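PDB 5E2G: beta-lactamase from Burkholderia cenocepacia, which probably hydrolyses beta-lactams to substituted beta-amino acids, as a member of the class C beta-lactamase family. Local coordinates for residues A[17-29]-A[39-52]. Sequence-based numbering, arbitrary orientation.
Sequences LMKQYAIPGMAIG and FDYGVMSKQTGKPV
Met18, a selenomethionine, rests its SE 3.6 Å from CB of Tyr41. The two side chains cross at about a right angle, and SE meets the Tyr41 ring obliquely in a Met-aromatic contact. The bend at chi3 (54°) turns CE back toward Gly42. Ile28 touches the same ring from further along the strand, its CG1 3.8 Å from Tyr41 CE1. With Tyr41 CG beside its backbone N (chi1 -61°), the ring lies alongside the partner strand, and Met26 O sits at its edge, in plane. On the other face of the sheet, Ala27 CB meets CG1 of Val52 and OD1 of Asp40. Beyond the strands, Pro24 CB packs on Val43 CG2 (3.8 Å), and Pro24 CG is crossed at about a right angle by Lys46, extended beyond CG.

Strands 25-29 and 39-42 form an antiparallel hairpin; 35-42 is the outermost strand at one edge of the large sheet. Helix 3-21 packs over it, in keeping with the class C beta-lactamase fold. Met26 and Tyr41 exchange two backbone hydrogen bonds, as do Ile28 and Phe39. Val43 N adds a bond of 2.8 Å to Pro24 O, approaching from above the carbonyl plane.

Main-chain bonds thus fix the hairpin register. Tyr41 joins the edge strand to helix 3-21 by apolar packing on Met18, a hydroxyl hydrogen bond to Thr11 and a cation-pi contact with Arg7.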
ATOM      1  N   LEU A  17     -14.744   4.032 -16.952  1.00 34.46           N
ATOM      2  CA  LEU A  17     -13.427   3.457 -16.706  1.00 32.78           C
ATOM      3  C   LEU A  17     -13.404   1.972 -17.040  1.00 31.79           C
ATOM      4  O   LEU A  17     -12.534   1.499 -17.780  1.00 33.70           O
ATOM      5  CB  LEU A  17     -13.035   3.678 -15.247  1.00 31.86           C
ATOM      6  CG  LEU A  17     -11.858   4.596 -14.935  1.00 32.52           C
ATOM      7  CD1 LEU A  17     -11.048   3.997 -13.803  1.00 27.81           C
ATOM      8  CD2 LEU A  17     -10.989   4.858 -16.156  1.00 34.77           C
HETATM    9  N   MSE A  18     -14.343   1.218 -16.492  1.00 28.99           N
HETATM   10  CA  MSE A  18     -14.372  -0.208 -16.745  1.00 31.69           C
HETATM   11  C   MSE A  18     -14.680  -0.435 -18.210  1.00 34.60           C
HETATM   12  O   MSE A  18     -14.266  -1.425 -18.807  1.00 37.60           O
HETATM   13  CB  MSE A  18     -15.402  -0.883 -15.853  1.00 32.35           C
HETATM   14  CG  MSE A  18     -15.167  -0.622 -14.385  1.00 35.10           C
HETATM   15 SE   MSE A  18     -16.600  -1.345 -13.312  1.00 39.29          SE
HETATM   16  CE  MSE A  18     -16.538  -3.169 -13.984  1.00 36.83           C
ATOM     17  N   LYS A  19     -15.402   0.516 -18.796  1.00 35.09           N
ATOM     18  CA  LYS A  19     -15.710   0.436 -20.216  1.00 37.76           C
ATOM     19  C   LYS A  19     -14.446   0.584 -21.053  1.00 37.00           C
ATOM     20  O   LYS A  19     -14.088  -0.308 -21.831  1.00 37.36           O
ATOM     21  CB  LYS A  19     -16.738   1.510 -20.577  1.00 39.99           C
ATOM     22  CG  LYS A  19     -17.372   1.360 -21.945  1.00 42.45           C
ATOM     23  CD  LYS A  19     -18.336   2.504 -22.191  1.00 46.74           C
ATOM     24  CE  LYS A  19     -19.114   2.325 -23.486  1.00 53.32           C
ATOM     25  NZ  LYS A  19     -18.236   2.296 -24.687  1.00 56.65           N
ATOM     26  N   GLN A  20     -13.739   1.700 -20.883  1.00 36.80           N
ATOM     27  CA  GLN A  20     -12.611   1.991 -21.759  1.00 35.71           C
ATOM     28  C   GLN A  20     -11.467   1.008 -21.577  1.00 33.56           C
ATOM     29  O   GLN A  20     -10.739   0.725 -22.534  1.00 35.55           O
ATOM     30  CB  GLN A  20     -12.095   3.401 -21.520  1.00 36.57           C
ATOM     31  CG  GLN A  20     -11.112   3.820 -22.577  1.00 43.87           C
ATOM     32  CD  GLN A  20     -10.191   4.894 -22.097  1.00 49.70           C
ATOM     33  OE1 GLN A  20     -10.434   5.509 -21.062  1.00 53.79           O
ATOM     34  NE2 GLN A  20      -9.114   5.129 -22.841  1.00 51.40           N
ATOM     35  N   TYR A  21     -11.280   0.491 -20.368  1.00 31.20           N
ATOM     36  CA  TYR A  21     -10.168  -0.398 -20.081  1.00 27.20           C
ATOM     37  C   TYR A  21     -10.598  -1.844 -19.941  1.00 30.99           C
ATOM     38  O   TYR A  21      -9.751  -2.702 -19.675  1.00 32.89           O
ATOM     39  CB  TYR A  21      -9.430   0.084 -18.833  1.00 24.69           C
ATOM     40  CG  TYR A  21      -8.836   1.444 -19.092  1.00 26.94           C
ATOM     41  CD1 TYR A  21      -7.798   1.592 -19.996  1.00 30.32           C
ATOM     42  CD2 TYR A  21      -9.350   2.580 -18.488  1.00 26.25           C
ATOM     43  CE1 TYR A  21      -7.271   2.817 -20.271  1.00 30.89           C
ATOM     44  CE2 TYR A  21      -8.825   3.816 -18.754  1.00 26.30           C
ATOM     45  CZ  TYR A  21      -7.782   3.931 -19.647  1.00 29.83           C
ATOM     46  OH  TYR A  21      -7.243   5.167 -19.921  1.00 31.35           O
ATOM     47  N   ALA A  22     -11.881  -2.137 -20.151  1.00 33.57           N
ATOM     48  CA  ALA A  22     -12.383  -3.506 -20.162  1.00 34.91           C
ATOM     49  C   ALA A  22     -12.038  -4.214 -18.857  1.00 34.90           C
ATOM     50  O   ALA A  22     -11.449  -5.294 -18.845  1.00 37.66           O
ATOM     51  CB  ALA A  22     -11.847  -4.282 -21.369  1.00 36.88           C
ATOM     52  N   ILE A  23     -12.380  -3.574 -17.748  1.00 34.37           N
ATOM     53  CA  ILE A  23     -12.219  -4.163 -16.423  1.00 32.21           C
ATOM     54  C   ILE A  23     -13.460  -5.004 -16.141  1.00 35.80           C
ATOM     55  O   ILE A  23     -14.572  -4.449 -16.117  1.00 37.59           O
ATOM     56  CB  ILE A  23     -12.027  -3.095 -15.343  1.00 28.34           C
ATOM     57  CG1 ILE A  23     -10.927  -2.120 -15.759  1.00 30.59           C
ATOM     58  CG2 ILE A  23     -11.673  -3.747 -14.029  1.00 23.83           C
ATOM     59  CD1 ILE A  23      -9.616  -2.792 -16.058  1.00 27.76           C
ATOM     60  N   PRO A  24     -13.329  -6.322 -15.962  1.00 35.56           N
ATOM     61  CA  PRO A  24     -14.518  -7.137 -15.657  1.00 32.26           C
ATOM     62  C   PRO A  24     -15.234  -6.700 -14.394  1.00 28.10           C
ATOM     63  O   PRO A  24     -16.470  -6.732 -14.348  1.00 27.43           O
ATOM     64  CB  PRO A  24     -13.944  -8.555 -15.525  1.00 32.93           C
ATOM     65  CG  PRO A  24     -12.711  -8.532 -16.373  1.00 33.22           C
ATOM     66  CD  PRO A  24     -12.136  -7.150 -16.212  1.00 33.60           C
ATOM     67  N   GLY A  25     -14.498  -6.268 -13.378  1.00 26.82           N
ATOM     68  CA  GLY A  25     -15.121  -5.933 -12.117  1.00 29.65           C
ATOM     69  C   GLY A  25     -14.304  -4.944 -11.322  1.00 22.55           C
ATOM     70  O   GLY A  25     -13.088  -4.816 -11.493  1.00 21.87           O
HETATM   71  N   MSE A  26     -15.002  -4.236 -10.443  1.00 28.85           N
HETATM   72  CA  MSE A  26     -14.388  -3.325  -9.492  1.00 27.11           C
HETATM   73  C   MSE A  26     -15.173  -3.318  -8.197  1.00 21.27           C
HETATM   74  O   MSE A  26     -16.378  -3.509  -8.191  1.00 22.17           O
HETATM   75  CB  MSE A  26     -14.319  -1.896 -10.039  1.00 24.45           C
HETATM   76  CG  MSE A  26     -13.477  -1.729 -11.269  1.00 27.11           C
HETATM   77 SE   MSE A  26     -13.114   0.139 -11.561  1.00 31.58          SE
HETATM   78  CE  MSE A  26     -11.995   0.492  -9.997  1.00 28.84           C
ATOM     79  N   ALA A  27     -14.484  -3.084  -7.093  1.00 20.29           N
ATOM     80  CA  ALA A  27     -15.124  -2.835  -5.814  1.00 23.71           C
ATOM     81  C   ALA A  27     -14.638  -1.486  -5.312  1.00 21.41           C
ATOM     82  O   ALA A  27     -13.431  -1.220  -5.311  1.00 19.06           O
ATOM     83  CB  ALA A  27     -14.813  -3.942  -4.807  1.00 21.65           C
ATOM     84  N   ILE A  28     -15.579  -0.628  -4.926  1.00 22.90           N
ATOM     85  CA  ILE A  28     -15.293   0.745  -4.529  1.00 22.85           C
ATOM     86  C   ILE A  28     -15.739   0.919  -3.089  1.00 23.25           C
ATOM     87  O   ILE A  28     -16.906   0.674  -2.766  1.00 28.23           O
ATOM     88  CB  ILE A  28     -16.009   1.766  -5.427  1.00 23.84           C
ATOM     89  CG1 ILE A  28     -15.922   1.365  -6.909  1.00 22.20           C
ATOM     90  CG2 ILE A  28     -15.470   3.159  -5.160  1.00 20.27           C
ATOM     91  CD1 ILE A  28     -14.531   1.357  -7.489  1.00 22.14           C
ATOM     92  N   GLY A  29     -14.827   1.354  -2.232  1.00 22.71           N
ATOM     93  CA  GLY A  29     -15.139   1.691  -0.852  1.00 20.74           C
ATOM     94  C   GLY A  29     -15.072   3.197  -0.673  1.00 20.52           C
ATOM     95  O   GLY A  29     -14.139   3.841  -1.155  1.00 20.70           O
ATOM     96  N   PHE A  39     -19.422  -0.343  -3.011  1.00 22.73           N
ATOM     97  CA  PHE A  39     -20.202  -0.454  -4.236  1.00 23.74           C
ATOM     98  C   PHE A  39     -19.494  -1.417  -5.176  1.00 25.07           C
ATOM     99  O   PHE A  39     -18.355  -1.159  -5.584  1.00 23.43           O
ATOM    100  CB  PHE A  39     -20.371   0.916  -4.892  1.00 24.11           C
ATOM    101  CG  PHE A  39     -20.951   1.953  -3.976  1.00 26.60           C
ATOM    102  CD1 PHE A  39     -22.259   1.841  -3.525  1.00 28.41           C
ATOM    103  CD2 PHE A  39     -20.191   3.028  -3.558  1.00 25.88           C
ATOM    104  CE1 PHE A  39     -22.798   2.784  -2.681  1.00 28.97           C
ATOM    105  CE2 PHE A  39     -20.726   3.977  -2.718  1.00 26.87           C
ATOM    106  CZ  PHE A  39     -22.031   3.854  -2.275  1.00 28.18           C
ATOM    107  N   ASP A  40     -20.160  -2.519  -5.519  1.00 24.63           N
ATOM    108  CA  ASP A  40     -19.569  -3.562  -6.346  1.00 25.02           C
ATOM    109  C   ASP A  40     -20.045  -3.423  -7.785  1.00 24.99           C
ATOM    110  O   ASP A  40     -21.192  -3.044  -8.038  1.00 32.97           O
ATOM    111  CB  ASP A  40     -19.914  -4.956  -5.808  1.00 27.76           C
ATOM    112  CG  ASP A  40     -19.217  -5.271  -4.480  1.00 27.79           C
ATOM    113  OD1 ASP A  40     -18.089  -4.782  -4.251  1.00 27.49           O
ATOM    114  OD2 ASP A  40     -19.803  -6.008  -3.658  1.00 29.27           O
ATOM    115  N   TYR A  41     -19.157  -3.732  -8.727  1.00 24.66           N
ATOM    116  CA  TYR A  41     -19.464  -3.626 -10.147  1.00 27.25           C
ATOM    117  C   TYR A  41     -18.928  -4.834 -10.901  1.00 28.19           C
ATOM    118  O   TYR A  41     -17.811  -5.290 -10.646  1.00 27.97           O
ATOM    119  CB  TYR A  41     -18.870  -2.351 -10.758  1.00 25.22           C
ATOM    120  CG  TYR A  41     -19.387  -1.073 -10.144  1.00 27.28           C
ATOM    121  CD1 TYR A  41     -18.809  -0.549  -8.995  1.00 24.20           C
ATOM    122  CD2 TYR A  41     -20.448  -0.387 -10.714  1.00 27.71           C
ATOM    123  CE1 TYR A  41     -19.277   0.619  -8.428  1.00 28.86           C
ATOM    124  CE2 TYR A  41     -20.923   0.774 -10.158  1.00 28.05           C
ATOM    125  CZ  TYR A  41     -20.336   1.276  -9.014  1.00 30.51           C
ATOM    126  OH  TYR A  41     -20.819   2.441  -8.461  1.00 33.26           O
ATOM    127  N   GLY A  42     -19.717  -5.346 -11.837  1.00 27.02           N
ATOM    128  CA  GLY A  42     -19.183  -6.330 -12.754  1.00 31.25           C
ATOM    129  C   GLY A  42     -18.943  -7.688 -12.112  1.00 31.05           C
ATOM    130  O   GLY A  42     -19.649  -8.103 -11.191  1.00 27.38           O
ATOM    131  N   VAL A  43     -17.917  -8.385 -12.616  1.00 31.37           N
ATOM    132  CA  VAL A  43     -17.753  -9.819 -12.396  1.00 33.23           C
ATOM    133  C   VAL A  43     -16.328 -10.150 -11.957  1.00 32.82           C
ATOM    134  O   VAL A  43     -15.366  -9.456 -12.305  1.00 30.34           O
ATOM    135  CB  VAL A  43     -18.126 -10.626 -13.662  1.00 35.74           C
ATOM    136  CG1 VAL A  43     -19.640 -10.601 -13.879  1.00 36.73           C
ATOM    137  CG2 VAL A  43     -17.406 -10.069 -14.886  1.00 35.23           C
HETATM  138  N   MSE A  44     -16.205 -11.248 -11.207  1.00 32.87           N
HETATM  139  CA  MSE A  44     -14.948 -11.718 -10.625  1.00 31.33           C
HETATM  140  C   MSE A  44     -14.047 -12.428 -11.614  1.00 30.96           C
HETATM  141  O   MSE A  44     -12.824 -12.436 -11.447  1.00 28.64           O
HETATM  142  CB  MSE A  44     -15.223 -12.690  -9.478  1.00 35.35           C
HETATM  143  CG  MSE A  44     -15.977 -12.123  -8.304  1.00 38.74           C
HETATM  144 SE   MSE A  44     -16.201 -13.465  -6.908  0.83 40.77          SE
HETATM  145  CE  MSE A  44     -14.441 -14.291  -6.979  1.00 36.54           C
ATOM    146  N   SER A  45     -14.660 -13.056 -12.619  1.00 29.91           N
ATOM    147  CA  SER A  45     -13.951 -13.947 -13.532  1.00 36.12           C
ATOM    148  C   SER A  45     -14.735 -14.080 -14.829  1.00 40.10           C
ATOM    149  O   SER A  45     -15.910 -14.451 -14.806  1.00 42.60           O
ATOM    150  CB  SER A  45     -13.750 -15.326 -12.898  1.00 38.74           C
ATOM    151  OG  SER A  45     -13.256 -16.255 -13.845  1.00 43.50           O
ATOM    152  N   LYS A  46     -14.073 -13.799 -15.956  1.00 42.35           N
ATOM    153  CA  LYS A  46     -14.718 -13.864 -17.265  1.00 43.53           C
ATOM    154  C   LYS A  46     -15.126 -15.277 -17.641  1.00 46.40           C
ATOM    155  O   LYS A  46     -16.019 -15.456 -18.477  1.00 48.63           O
ATOM    156  CB  LYS A  46     -13.789 -13.316 -18.348  1.00 43.19           C
ATOM    157  CG  LYS A  46     -13.881 -11.826 -18.611  1.00 44.25           C
ATOM    158  CD  LYS A  46     -12.904 -11.458 -19.713  1.00 47.80           C
ATOM    159  CE  LYS A  46     -12.965  -9.989 -20.052  1.00 55.12           C
ATOM    160  NZ  LYS A  46     -12.100  -9.667 -21.223  1.00 60.00           N
ATOM    161  N   GLN A  47     -14.485 -16.283 -17.061  1.00 49.64           N
ATOM    162  CA  GLN A  47     -14.820 -17.656 -17.410  1.00 55.13           C
ATOM    163  C   GLN A  47     -16.016 -18.158 -16.618  1.00 56.73           C
ATOM    164  O   GLN A  47     -16.810 -18.951 -17.137  1.00 60.78           O
ATOM    165  CB  GLN A  47     -13.609 -18.561 -17.187  1.00 63.01           C
ATOM    166  CG  GLN A  47     -13.860 -20.025 -17.468  1.00 73.50           C
ATOM    167  CD  GLN A  47     -14.076 -20.826 -16.196  1.00 78.22           C
ATOM    168  OE1 GLN A  47     -13.330 -20.681 -15.228  1.00 76.87           O
ATOM    169  NE2 GLN A  47     -15.102 -21.678 -16.193  1.00 81.25           N
ATOM    170  N   THR A  48     -16.179 -17.691 -15.380  1.00 53.54           N
ATOM    171  CA  THR A  48     -17.280 -18.116 -14.527  1.00 51.43           C
ATOM    172  C   THR A  48     -18.350 -17.054 -14.323  1.00 45.82           C
ATOM    173  O   THR A  48     -19.392 -17.363 -13.735  1.00 46.91           O
ATOM    174  CB  THR A  48     -16.763 -18.545 -13.149  1.00 55.63           C
ATOM    175  OG1 THR A  48     -16.734 -17.407 -12.278  1.00 57.89           O
ATOM    176  CG2 THR A  48     -15.365 -19.117 -13.267  1.00 58.57           C
ATOM    177  N   GLY A  49     -18.117 -15.815 -14.755  1.00 39.27           N
ATOM    178  CA  GLY A  49     -19.136 -14.784 -14.711  1.00 38.70           C
ATOM    179  C   GLY A  49     -19.704 -14.474 -13.340  1.00 36.76           C
ATOM    180  O   GLY A  49     -20.736 -13.806 -13.232  1.00 39.08           O
ATOM    181  N   LYS A  50     -19.040 -14.945 -12.294  1.00 35.07           N
ATOM    182  CA  LYS A  50     -19.510 -14.716 -10.932  1.00 37.01           C
ATOM    183  C   LYS A  50     -19.339 -13.244 -10.555  1.00 30.87           C
ATOM    184  O   LYS A  50     -18.273 -12.667 -10.795  1.00 30.04           O
ATOM    185  CB  LYS A  50     -18.745 -15.621  -9.966  1.00 43.44           C
ATOM    186  CG  LYS A  50     -19.261 -15.579  -8.537  1.00 52.85           C
ATOM    187  CD  LYS A  50     -18.795 -16.787  -7.732  1.00 58.90           C
ATOM    188  CE  LYS A  50     -17.291 -16.773  -7.536  1.00 58.34           C
ATOM    189  NZ  LYS A  50     -16.828 -17.894  -6.671  1.00 56.93           N
ATOM    190  N   PRO A  51     -20.352 -12.606  -9.974  1.00 30.38           N
ATOM    191  CA  PRO A  51     -20.292 -11.159  -9.754  1.00 29.86           C
ATOM    192  C   PRO A  51     -19.447 -10.786  -8.547  1.00 31.08           C
ATOM    193  O   PRO A  51     -19.242 -11.569  -7.618  1.00 31.86           O
ATOM    194  CB  PRO A  51     -21.757 -10.783  -9.521  1.00 29.41           C
ATOM    195  CG  PRO A  51     -22.334 -11.996  -8.906  1.00 35.98           C
ATOM    196  CD  PRO A  51     -21.652 -13.165  -9.567  1.00 33.90           C
ATOM    197  N   VAL A  52     -18.968  -9.544  -8.575  1.00 26.03           N
ATOM    198  CA  VAL A  52     -18.230  -9.007  -7.446  1.00 24.73           C
ATOM    199  C   VAL A  52     -19.193  -8.804  -6.287  1.00 29.59           C
ATOM    200  O   VAL A  52     -20.235  -8.151  -6.436  1.00 29.93           O
ATOM    201  CB  VAL A  52     -17.527  -7.697  -7.835  1.00 25.05           C
ATOM    202  CG1 VAL A  52     -16.889  -7.070  -6.627  1.00 22.72           C
ATOM    203  CG2 VAL A  52     -16.487  -7.940  -8.913  1.00 23.67           C
TER